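Local coordinates for protein E (Haemophilus influenzae, PDB 3ZH5), which acts as a multifunctional adhesin that binds host epithelial cells and host proteins such as vitronectin, laminin and plasminogen, supporting serum resistance and immune evasion, at residues T85-E90 and A98-Q103; V47-K52 and D89-Q94; Y55-P60 and Q94-A99; S29-V34 and H43-V48. One frame throughout, in Å; residues are numbered along the deposited sequence.

Contact 1. Residues T85-E90 and A98-Q103; sequences TDFYDE and AAPKKQ
F87 and A98 are joined by two backbone hydrogen bonds, F87 N to A98 O at 2.8 Å and A98 N to F87 O at 2.9 Å, which define an antiparallel hydrogen-bonded pair. Farther along, the side chain of Q103 stands in for a paired backbone at T85. Its OE1 accepts from T85 N at 2.8 Å on a bent path (146° at the hydrogen), whereas NE2 gives a straighter bond to T85 O, 3.0 Å long and only 8° out of the amide plane. Two bonds to one residue settle which end of the amide is oxygen and hold the group against rotation. The side chain reaches there because it bends at chi2 (-78°). T85 OG1 takes no part in this exchange; it is hydrogen-bonded to Q69 on the adjoining strand. A longer contact from D86 CA to A98 O, 3.6 Å, supplements the pairing, while the carboxylate of D86 is held by salt bridges to R84 and R97 and brushes A99 with OD1.

Packing is thinner. The F87 ring leans obliquely toward P100, CE2 to CD 4.3 Å, and one of its faces carries T85 CG2, 4.1 Å above the ring plane. P100 CD also lies 3.6 Å from T85 O. F87 and A98 project from the same face of the sheet. The arrangement is that of a short antiparallel strand, 97-98, added beside strand 79-88, with the pairing prolonged past its end by a side-chain amide that mimics a peptide group.

Contact 2. Residues V47-K52 and D89-Q94; sequences VVNLDK and DEFWGQ
N49 forms the tight part of this contact, with W92 and F91. OD1 of N49 accepts the backbone N-H of W92 at 2.9 Å in an almost linear bond, 175° at the hydrogen, with the donor tilted modestly from the carbonyl plane. The other branch of the same amide, ND2, stands 3.6 Å above one face of the W92 indole, toward its rim, with the amide plane turned 79° from the ring. One side chain thus grips the W92 backbone and covers the ring as well. F91 CB also comes within 3.5 Å of N49 OD1, and F91 CD1 within 3.7 Å of N49 CB. Close packing continues at V47, whose CG1, set anti to the backbone N (chi1 169°), rests 3.7 Å from both W92 C and G93 N, where the loop bends through positive phi at two successive residues.

Toward L50 the fit is looser, and L50 and F91 are partly exposed. The F91 ring meets L50 only through the backbone: L50 O lies in the ring plane at the edge, 4.0 Å from CE1.

Strand 41-50 runs here between strands 25-34 and 64-74, V47 pairing with Y26 and L50 with R65. Loop 89-94 folds over the V47 and N49 side chains and is held from strand 64-74 by S66 OG, bonded to E90 O and G93 N, and by R68. The W92 indole meets Y26 of strand 25-34 edge-to-face.

Contact 3. Residues Y55-P60 and Q94-A99; sequences YVYPEP and QGLRAA
Y57 reaches across to L96 with its hydroxyl, and this is the contact's polar interaction. The OH donates to L96 O at 2.5 Å, a length so short that its exact value is best treated with caution. The acceptor lies near the plane of the ring, beyond the hydroxyl.

Apolar contacts add to this bond on one face and along the CD2/CE2 side of the ring. The A98 methyl sits over that face of Y57, 4.0 Å from the centroid and 17° off the normal, a CH-pi contact displaced slightly toward the rim. L96 adds CD2 at 3.7 Å from Y57 CE2, the two side chains running past each other in opposite directions; L96 CG is anti to the backbone N (chi1 -177°), with CD2 the branch that reaches the ring. V56 contributes mostly through its backbone, V56 O lying 3.6 Å from A98 CB, while V56 CG2 lies 4.5 Å from A98 CB.

Among the charged groups, D89 and R62 pack against the Y57 side chain. R97 starts away from 55-60, and its guanidinium makes a salt bridge with D86.

The L96 backbone is held from two directions, the N-H by D89 OD1 and the carbonyl by Y57, where the chain turns a corner. The chemistry is consistent with the Y57 phenol, with its polar hydroxyl and apolar face, being the main tie between loop 55-60 and the start of strand 97-98, V56 adding a little.

Contact 4. Residues S29-V34 and H43-V48; sequences SESIWV and HFDAVV. With EDO (1,2-ethanediol), chain C.
W33 and H43 pair through their backbones, W33 N to H43 O and H43 N to W33 O both at 2.8 Å, and their side chains lie side by side on the same face of the sheet. The rings make a T-shaped stack: the six-membered ring of W33 turns its edge to the imidazole face, planes 86° apart and centroids 4.9 Å apart, with CE3 above the middle of the H43 ring. Beside this pair, D45 N donates to S31 OG at 2.8 Å along a nearly straight path (170°). S31 OG lies between the backbone N and the carbonyl carbon (chi1 79°), which points it across at D45. I32 lies opposite F44, its CA 3.2 Å from H43 O in a CA-H...O contact and its CG1 3.9 Å from F44 CB. A 1,2-ethanediol, probably from the crystallisation liquor, occupies the crystal here: its O2 accepts from H43 NE2 at 2.7 Å, and it also bonds to D35.

A second layer positions these groups. H43 ND1 bonds to Y70, S31 OG has a further partner in D28 O, and the D45 carboxylate forms a salt bridge with R68.

The two segments belong to the hairpin of strands 25-34 and 41-50, the first interrupted by a type I turn from S29 to I32. Strand 64-74 borders 41-50 on its other side, while helix 115-128 packs on I32 through Y127 and on F44 through I123.

How the contacts relate
From the N terminus, contact 4 comes first, closing the hairpin between strands 25-34 and 41-50. Strand 41-50 then continues into contact 2, which shares V47 and V48 with it and closes a much longer excursion, through strands 64-74 and 79-88, at loop 89-94. Contact 3 opens inside that excursion and closes beyond it at 94-99, so contacts 2 and 3 cross, with Q94 common to both. Contact 1 is local again, closing the loop between 85-90 and 98-103; it shares D89 and E90 with contact 2, and A98 and A99 with contact 3. Together, contacts 1 to 3 bind the 89-103 region to the sheet and to loop 55-60.

Contact 1. Residues T85-E90 and A98-Q103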
# COMPACT_ATOMS: atom_id res chain seq x y z
N THR A 85 7.11 -5.90 2.14
CA THR A 85 5.96 -5.95 3.02
C THR A 85 6.40 -5.94 4.46
O THR A 85 7.29 -6.67 4.85
CB THR A 85 5.16 -7.24 2.80
OG1 THR A 85 4.62 -7.23 1.47
CG2 THR A 85 4.04 -7.32 3.79
N ASP A 86 5.76 -5.07 5.24
CA ASP A 86 5.99 -5.00 6.67
C ASP A 86 4.65 -5.09 7.38
O ASP A 86 3.67 -4.47 6.94
CB ASP A 86 6.69 -3.68 7.01
CG ASP A 86 8.14 -3.65 6.52
OD1 ASP A 86 8.98 -4.36 7.13
OD2 ASP A 86 8.44 -2.93 5.53
N PHE A 87 4.60 -5.84 8.47
CA PHE A 87 3.38 -5.90 9.26
C PHE A 87 3.52 -5.02 10.48
O PHE A 87 4.59 -4.93 11.04
CB PHE A 87 3.09 -7.33 9.69
CG PHE A 87 2.94 -8.28 8.55
CD1 PHE A 87 1.76 -8.36 7.84
CD2 PHE A 87 3.98 -9.12 8.20
CE1 PHE A 87 1.62 -9.24 6.80
CE2 PHE A 87 3.84 -10.00 7.16
CZ PHE A 87 2.66 -10.06 6.46
N TYR A 88 2.44 -4.39 10.90
CA TYR A 88 2.48 -3.54 12.09
C TYR A 88 1.35 -3.88 13.02
O TYR A 88 0.30 -4.36 12.59
CB TYR A 88 2.39 -2.07 11.68
CG TYR A 88 3.63 -1.59 10.96
CD1 TYR A 88 3.74 -1.69 9.59
CD2 TYR A 88 4.68 -1.04 11.67
CE1 TYR A 88 4.86 -1.24 8.93
CE2 TYR A 88 5.83 -0.60 11.02
CZ TYR A 88 5.91 -0.71 9.65
OH TYR A 88 7.04 -0.26 9.00
N ASP A 89 1.55 -3.62 14.31
CA ASP A 89 0.57 -4.03 15.30
C ASP A 89 -0.42 -2.92 15.63
O ASP A 89 -1.26 -3.09 16.51
CB ASP A 89 1.27 -4.53 16.58
CG ASP A 89 1.70 -3.40 17.50
OD1 ASP A 89 1.89 -2.26 17.01
OD2 ASP A 89 1.85 -3.65 18.72
N GLU A 90 -0.31 -1.79 14.92
CA GLU A 90 -1.31 -0.72 14.98
C GLU A 90 -1.83 -0.45 13.56
O GLU A 90 -1.18 -0.83 12.59
CB GLU A 90 -0.71 0.56 15.58
CG GLU A 90 -0.36 0.46 17.05
CD GLU A 90 0.77 1.39 17.44
OE1 GLU A 90 0.95 2.43 16.78
OE2 GLU A 90 1.50 1.07 18.40
N ALA A 98 6.94 -6.30 11.98
CA ALA A 98 7.51 -7.60 11.69
C ALA A 98 7.55 -7.76 10.20
O ALA A 98 6.91 -7.01 9.47
CB ALA A 98 6.72 -8.70 12.33
N ALA A 99 8.32 -8.73 9.73
CA ALA A 99 8.47 -8.92 8.31
C ALA A 99 8.92 -10.33 8.01
O ALA A 99 9.59 -10.95 8.84
CB ALA A 99 9.48 -7.92 7.75
N PRO A 100 8.57 -10.84 6.83
CA PRO A 100 9.08 -12.14 6.35
C PRO A 100 10.58 -12.11 6.08
O PRO A 100 11.11 -11.05 5.72
CB PRO A 100 8.33 -12.35 5.03
CG PRO A 100 7.57 -11.07 4.74
CD PRO A 100 7.90 -10.06 5.77
N LYS A 101 11.24 -13.26 6.23
CA LYS A 101 12.67 -13.38 5.90
C LYS A 101 12.89 -13.07 4.43
O LYS A 101 13.65 -12.15 4.08
CB LYS A 101 13.18 -14.79 6.22
CG LYS A 101 13.32 -15.08 7.71
CD LYS A 101 13.21 -16.57 8.05
CE LYS A 101 11.76 -17.07 7.96
NZ LYS A 101 11.56 -18.41 8.57
N LYS A 102 12.22 -13.81 3.55
CA LYS A 102 12.30 -13.52 2.12
C LYS A 102 11.14 -12.63 1.69
O LYS A 102 9.98 -12.90 1.99
CB LYS A 102 12.33 -14.82 1.30
CG LYS A 102 12.89 -14.63 -0.12
CD LYS A 102 13.76 -15.80 -0.53
CE LYS A 102 14.18 -15.73 -1.99
NZ LYS A 102 15.01 -16.93 -2.37
N GLN A 103 11.48 -11.54 1.02
CA GLN A 103 10.47 -10.67 0.46
C GLN A 103 10.18 -11.16 -0.94
O GLN A 103 11.09 -11.37 -1.75
CB GLN A 103 10.99 -9.23 0.44
CG GLN A 103 11.14 -8.60 1.83
CD GLN A 103 9.82 -8.17 2.41
OE1 GLN A 103 8.84 -8.07 1.70
NE2 GLN A 103 9.79 -7.92 3.72

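Contact 2. Residues V47-K52 and D89-Q94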
# COMPACT_ATOMS: atom_id res chain seq x y z
N VAL A 47 -1.06 1.03 2.23
CA VAL A 47 -1.25 0.65 3.63
C VAL A 47 -2.63 0.02 3.75
O VAL A 47 -3.58 0.64 3.34
CB VAL A 47 -1.17 1.85 4.56
CG1 VAL A 47 -1.62 1.50 5.93
CG2 VAL A 47 0.30 2.35 4.61
N VAL A 48 -2.70 -1.19 4.28
CA VAL A 48 -3.99 -1.90 4.43
C VAL A 48 -4.31 -2.11 5.88
O VAL A 48 -3.54 -2.73 6.58
CB VAL A 48 -3.95 -3.29 3.78
CG1 VAL A 48 -5.29 -3.96 3.90
CG2 VAL A 48 -3.54 -3.19 2.32
N ASN A 49 -5.46 -1.60 6.33
CA ASN A 49 -5.94 -1.93 7.66
C ASN A 49 -6.71 -3.25 7.58
O ASN A 49 -7.63 -3.39 6.77
CB ASN A 49 -6.79 -0.80 8.23
CG ASN A 49 -6.00 0.42 8.52
OD1 ASN A 49 -4.79 0.35 8.74
ND2 ASN A 49 -6.66 1.58 8.57
N LEU A 50 -6.31 -4.21 8.41
CA LEU A 50 -6.79 -5.59 8.31
C LEU A 50 -8.12 -5.84 9.00
O LEU A 50 -8.46 -5.16 9.97
CB LEU A 50 -5.77 -6.56 8.90
CG LEU A 50 -4.41 -6.62 8.21
CD1 LEU A 50 -3.48 -7.48 9.04
CD2 LEU A 50 -4.55 -7.15 6.80
N ASP A 51 -8.84 -6.84 8.50
CA ASP A 51 -10.14 -7.29 9.04
C ASP A 51 -9.98 -8.40 10.06
O ASP A 51 -10.90 -8.73 10.80
CB ASP A 51 -10.99 -7.84 7.90
CG ASP A 51 -11.94 -6.81 7.35
OD1 ASP A 51 -12.57 -6.11 8.17
OD2 ASP A 51 -12.05 -6.69 6.10
N LYS A 52 -8.78 -8.96 10.08
CA LYS A 52 -8.51 -10.18 10.81
C LYS A 52 -7.04 -10.09 11.15
O LYS A 52 -6.24 -9.71 10.30
CB LYS A 52 -8.80 -11.37 9.90
CG LYS A 52 -8.78 -12.73 10.58
CD LYS A 52 -8.93 -13.86 9.55
CE LYS A 52 -8.86 -15.24 10.20
NZ LYS A 52 -7.52 -15.52 10.81
N ASP A 89 1.55 -3.62 14.31
CA ASP A 89 0.57 -4.03 15.30
C ASP A 89 -0.42 -2.92 15.63
O ASP A 89 -1.26 -3.09 16.51
CB ASP A 89 1.27 -4.53 16.58
CG ASP A 89 1.70 -3.40 17.50
OD1 ASP A 89 1.89 -2.26 17.01
OD2 ASP A 89 1.85 -3.65 18.72
N GLU A 90 -0.31 -1.79 14.92
CA GLU A 90 -1.31 -0.72 14.98
C GLU A 90 -1.83 -0.45 13.56
O GLU A 90 -1.18 -0.83 12.59
CB GLU A 90 -0.71 0.56 15.58
CG GLU A 90 -0.36 0.46 17.05
CD GLU A 90 0.77 1.39 17.44
OE1 GLU A 90 0.95 2.43 16.78
OE2 GLU A 90 1.50 1.07 18.40
N PHE A 91 -2.99 0.19 13.44
CA PHE A 91 -3.51 0.54 12.11
C PHE A 91 -2.65 1.64 11.50
O PHE A 91 -1.83 2.24 12.18
CB PHE A 91 -4.99 0.99 12.20
CG PHE A 91 -5.93 -0.10 12.64
CD1 PHE A 91 -6.16 -1.20 11.83
CD2 PHE A 91 -6.58 -0.02 13.85
CE1 PHE A 91 -7.01 -2.20 12.23
CE2 PHE A 91 -7.44 -1.02 14.25
CZ PHE A 91 -7.64 -2.11 13.44
N TRP A 92 -2.82 1.88 10.20
CA TRP A 92 -2.10 2.94 9.49
C TRP A 92 -0.59 2.66 9.33
O TRP A 92 0.21 3.56 9.11
CB TRP A 92 -2.33 4.30 10.16
CG TRP A 92 -3.82 4.65 10.34
CD1 TRP A 92 -4.47 4.83 11.51
CD2 TRP A 92 -4.79 4.84 9.30
NE1 TRP A 92 -5.80 5.13 11.28
CE2 TRP A 92 -6.02 5.13 9.93
CE3 TRP A 92 -4.73 4.78 7.90
CZ2 TRP A 92 -7.20 5.37 9.20
CZ3 TRP A 92 -5.91 5.03 7.17
CH2 TRP A 92 -7.13 5.31 7.83
N GLY A 93 -0.22 1.38 9.37
CA GLY A 93 1.14 0.97 9.12
C GLY A 93 2.14 1.58 10.11
O GLY A 93 3.17 2.08 9.69
N GLN A 94 1.82 1.53 11.40
CA GLN A 94 2.61 2.15 12.47
C GLN A 94 2.72 1.14 13.59
O GLN A 94 1.88 0.24 13.68
CB GLN A 94 1.90 3.37 13.06
CG GLN A 94 1.33 4.37 12.08
CD GLN A 94 2.39 5.24 11.45
OE1 GLN A 94 3.49 5.38 11.98
NE2 GLN A 94 2.06 5.82 10.30

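Contact 3. Residues Y55-P60 and Q94-A99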
# COMPACT_ATOMS: atom_id res chain seq x y z
N TYR A 55 -0.94 -13.37 12.87
CA TYR A 55 0.04 -13.68 13.91
C TYR A 55 1.38 -13.94 13.25
O TYR A 55 1.73 -15.08 12.94
CB TYR A 55 -0.41 -14.89 14.72
CG TYR A 55 -1.68 -14.65 15.49
CD1 TYR A 55 -2.92 -14.74 14.87
CD2 TYR A 55 -1.64 -14.32 16.83
CE1 TYR A 55 -4.09 -14.52 15.58
CE2 TYR A 55 -2.79 -14.10 17.55
CZ TYR A 55 -4.01 -14.20 16.92
OH TYR A 55 -5.16 -13.97 17.64
N VAL A 56 2.14 -12.86 13.07
CA VAL A 56 3.40 -12.90 12.33
C VAL A 56 4.58 -12.47 13.19
O VAL A 56 5.65 -12.16 12.67
CB VAL A 56 3.35 -11.97 11.09
CG1 VAL A 56 2.57 -12.61 9.97
CG2 VAL A 56 2.75 -10.61 11.45
N TYR A 57 4.39 -12.44 14.50
CA TYR A 57 5.39 -11.93 15.40
C TYR A 57 6.05 -13.07 16.12
O TYR A 57 5.54 -14.19 16.08
CB TYR A 57 4.73 -11.01 16.41
CG TYR A 57 4.37 -9.68 15.82
CD1 TYR A 57 3.19 -9.51 15.12
CD2 TYR A 57 5.21 -8.59 15.95
CE1 TYR A 57 2.85 -8.31 14.57
CE2 TYR A 57 4.88 -7.37 15.40
CZ TYR A 57 3.70 -7.24 14.71
OH TYR A 57 3.38 -6.03 14.17
N PRO A 58 7.19 -12.78 16.78
CA PRO A 58 7.95 -13.77 17.53
C PRO A 58 7.05 -14.43 18.56
O PRO A 58 7.08 -15.65 18.73
CB PRO A 58 9.01 -12.92 18.24
CG PRO A 58 8.42 -11.55 18.29
CD PRO A 58 7.73 -11.43 16.99
N GLU A 59 6.24 -13.62 19.22
CA GLU A 59 5.34 -14.12 20.23
C GLU A 59 3.98 -14.41 19.60
O GLU A 59 3.39 -13.55 18.93
CB GLU A 59 5.19 -13.11 21.36
CG GLU A 59 5.12 -13.78 22.72
CD GLU A 59 4.09 -13.14 23.62
OE1 GLU A 59 3.35 -12.26 23.12
OE2 GLU A 59 4.02 -13.52 24.81
N PRO A 60 3.49 -15.63 19.81
CA PRO A 60 2.31 -16.06 19.06
C PRO A 60 0.99 -15.49 19.57
O PRO A 60 -0.06 -15.93 19.10
CB PRO A 60 2.35 -17.58 19.22
CG PRO A 60 3.06 -17.81 20.53
CD PRO A 60 3.99 -16.66 20.74
N GLN A 94 1.82 1.53 11.40
CA GLN A 94 2.61 2.15 12.47
C GLN A 94 2.72 1.14 13.59
O GLN A 94 1.88 0.24 13.68
CB GLN A 94 1.90 3.37 13.06
CG GLN A 94 1.33 4.37 12.08
CD GLN A 94 2.39 5.24 11.45
OE1 GLN A 94 3.49 5.38 11.98
NE2 GLN A 94 2.06 5.82 10.30
N GLY A 95 3.71 1.34 14.46
CA GLY A 95 3.83 0.57 15.69
C GLY A 95 4.89 -0.51 15.60
O GLY A 95 5.89 -0.35 14.90
N LEU A 96 4.67 -1.61 16.31
CA LEU A 96 5.66 -2.68 16.34
C LEU A 96 5.61 -3.46 15.05
O LEU A 96 4.54 -3.89 14.60
CB LEU A 96 5.42 -3.63 17.52
CG LEU A 96 6.50 -4.72 17.65
CD1 LEU A 96 7.83 -4.13 18.11
CD2 LEU A 96 6.06 -5.84 18.58
N ARG A 97 6.79 -3.66 14.46
CA ARG A 97 6.90 -4.14 13.09
C ARG A 97 7.39 -5.58 13.00
O ARG A 97 8.19 -6.03 13.82
CB ARG A 97 7.90 -3.24 12.36
CG ARG A 97 8.06 -3.59 10.88
CD ARG A 97 9.16 -2.81 10.23
NE ARG A 97 10.47 -3.28 10.68
CZ ARG A 97 11.04 -4.40 10.26
NH1 ARG A 97 10.41 -5.17 9.38
NH2 ARG A 97 12.25 -4.75 10.72
N ALA A 98 6.94 -6.30 11.98
CA ALA A 98 7.51 -7.60 11.69
C ALA A 98 7.55 -7.76 10.20
O ALA A 98 6.91 -7.01 9.47
CB ALA A 98 6.72 -8.70 12.33
N ALA A 99 8.32 -8.73 9.73
CA ALA A 99 8.47 -8.92 8.31
C ALA A 99 8.92 -10.33 8.01
O ALA A 99 9.59 -10.95 8.84
CB ALA A 99 9.48 -7.92 7.75

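Contact 4. Residues S29-V34 and H43-V48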
# COMPACT_ATOMS: atom_id res chain seq x y z
N SER A 29 0.08 9.16 1.45
CA SER A 29 0.43 10.28 0.58
C SER A 29 1.82 10.83 0.93
O SER A 29 2.57 11.26 0.06
CB SER A 29 -0.63 11.38 0.70
OG SER A 29 -0.58 12.23 -0.41
N GLU A 30 2.17 10.74 2.21
CA GLU A 30 3.41 11.32 2.72
C GLU A 30 4.63 10.55 2.21
O GLU A 30 5.72 11.14 2.06
CB GLU A 30 3.39 11.30 4.25
CG GLU A 30 4.53 12.05 4.93
CD GLU A 30 5.84 11.25 4.93
OE1 GLU A 30 5.78 10.02 4.68
OE2 GLU A 30 6.92 11.86 5.17
N SER A 31 4.42 9.26 1.95
CA SER A 31 5.48 8.35 1.50
C SER A 31 5.87 8.45 0.02
O SER A 31 6.86 7.81 -0.41
CB SER A 31 5.02 6.91 1.78
OG SER A 31 4.10 6.44 0.81
N ILE A 32 5.18 9.28 -0.75
CA ILE A 32 5.38 9.33 -2.20
C ILE A 32 6.72 9.98 -2.57
O ILE A 32 7.08 11.05 -2.05
CB ILE A 32 4.20 10.09 -2.89
CG1 ILE A 32 2.93 9.25 -2.75
CG2 ILE A 32 4.49 10.44 -4.37
CD1 ILE A 32 1.63 9.88 -3.22
N TRP A 33 7.46 9.33 -3.45
CA TRP A 33 8.75 9.87 -3.97
C TRP A 33 8.73 9.76 -5.47
O TRP A 33 8.56 8.67 -6.02
CB TRP A 33 9.91 9.07 -3.47
CG TRP A 33 11.18 9.64 -3.96
CD1 TRP A 33 11.66 10.88 -3.66
CD2 TRP A 33 12.12 9.03 -4.86
NE1 TRP A 33 12.88 11.08 -4.29
CE2 TRP A 33 13.17 9.95 -5.04
CE3 TRP A 33 12.19 7.79 -5.52
CZ2 TRP A 33 14.27 9.68 -5.84
CZ3 TRP A 33 13.29 7.52 -6.32
CH2 TRP A 33 14.31 8.46 -6.47
N VAL A 34 8.84 10.89 -6.15
CA VAL A 34 8.89 10.87 -7.61
C VAL A 34 10.36 10.82 -8.00
O VAL A 34 11.11 11.64 -7.54
CB VAL A 34 8.25 12.11 -8.20
CG1 VAL A 34 8.45 12.16 -9.72
CG2 VAL A 34 6.74 12.12 -7.85
N HIS A 43 7.47 6.17 -6.42
CA HIS A 43 7.53 5.22 -5.31
C HIS A 43 6.53 5.62 -4.23
O HIS A 43 6.38 6.82 -3.90
CB HIS A 43 8.91 5.15 -4.63
CG HIS A 43 10.06 4.73 -5.51
ND1 HIS A 43 11.12 4.01 -5.03
CD2 HIS A 43 10.32 4.95 -6.82
CE1 HIS A 43 11.98 3.77 -6.00
NE2 HIS A 43 11.51 4.32 -7.11
N PHE A 44 5.84 4.64 -3.65
CA PHE A 44 4.87 4.92 -2.58
C PHE A 44 4.58 3.74 -1.70
O PHE A 44 4.74 2.61 -2.15
CB PHE A 44 3.56 5.45 -3.16
CG PHE A 44 2.76 4.44 -3.94
CD1 PHE A 44 2.98 4.24 -5.28
CD2 PHE A 44 1.72 3.76 -3.33
CE1 PHE A 44 2.20 3.33 -6.00
CE2 PHE A 44 0.95 2.85 -4.05
CZ PHE A 44 1.21 2.64 -5.39
N ASP A 45 4.14 3.97 -0.46
CA ASP A 45 3.58 2.88 0.36
C ASP A 45 2.07 2.72 0.19
O ASP A 45 1.32 3.66 0.25
CB ASP A 45 3.85 3.08 1.84
CG ASP A 45 5.32 2.97 2.20
OD1 ASP A 45 6.12 2.44 1.38
OD2 ASP A 45 5.67 3.38 3.33
N ALA A 46 1.63 1.49 -0.02
CA ALA A 46 0.21 1.17 0.13
C ALA A 46 0.07 0.71 1.57
O ALA A 46 0.97 0.05 2.09
CB ALA A 46 -0.19 0.08 -0.83
N VAL A 47 -1.06 1.03 2.23
CA VAL A 47 -1.25 0.65 3.63
C VAL A 47 -2.63 0.02 3.75
O VAL A 47 -3.58 0.64 3.34
CB VAL A 47 -1.17 1.85 4.56
CG1 VAL A 47 -1.62 1.50 5.93
CG2 VAL A 47 0.30 2.35 4.61
N VAL A 48 -2.70 -1.19 4.28
CA VAL A 48 -3.99 -1.90 4.43
C VAL A 48 -4.31 -2.11 5.88
O VAL A 48 -3.54 -2.73 6.58
CB VAL A 48 -3.95 -3.29 3.78
CG1 VAL A 48 -5.29 -3.96 3.90
CG2 VAL A 48 -3.54 -3.19 2.32
C1 EDO C . 13.14 2.33 -10.32
O1 EDO C . 13.14 1.69 -11.61
C2 EDO C . 13.46 3.82 -10.46
O2 EDO C . 12.89 4.60 -9.38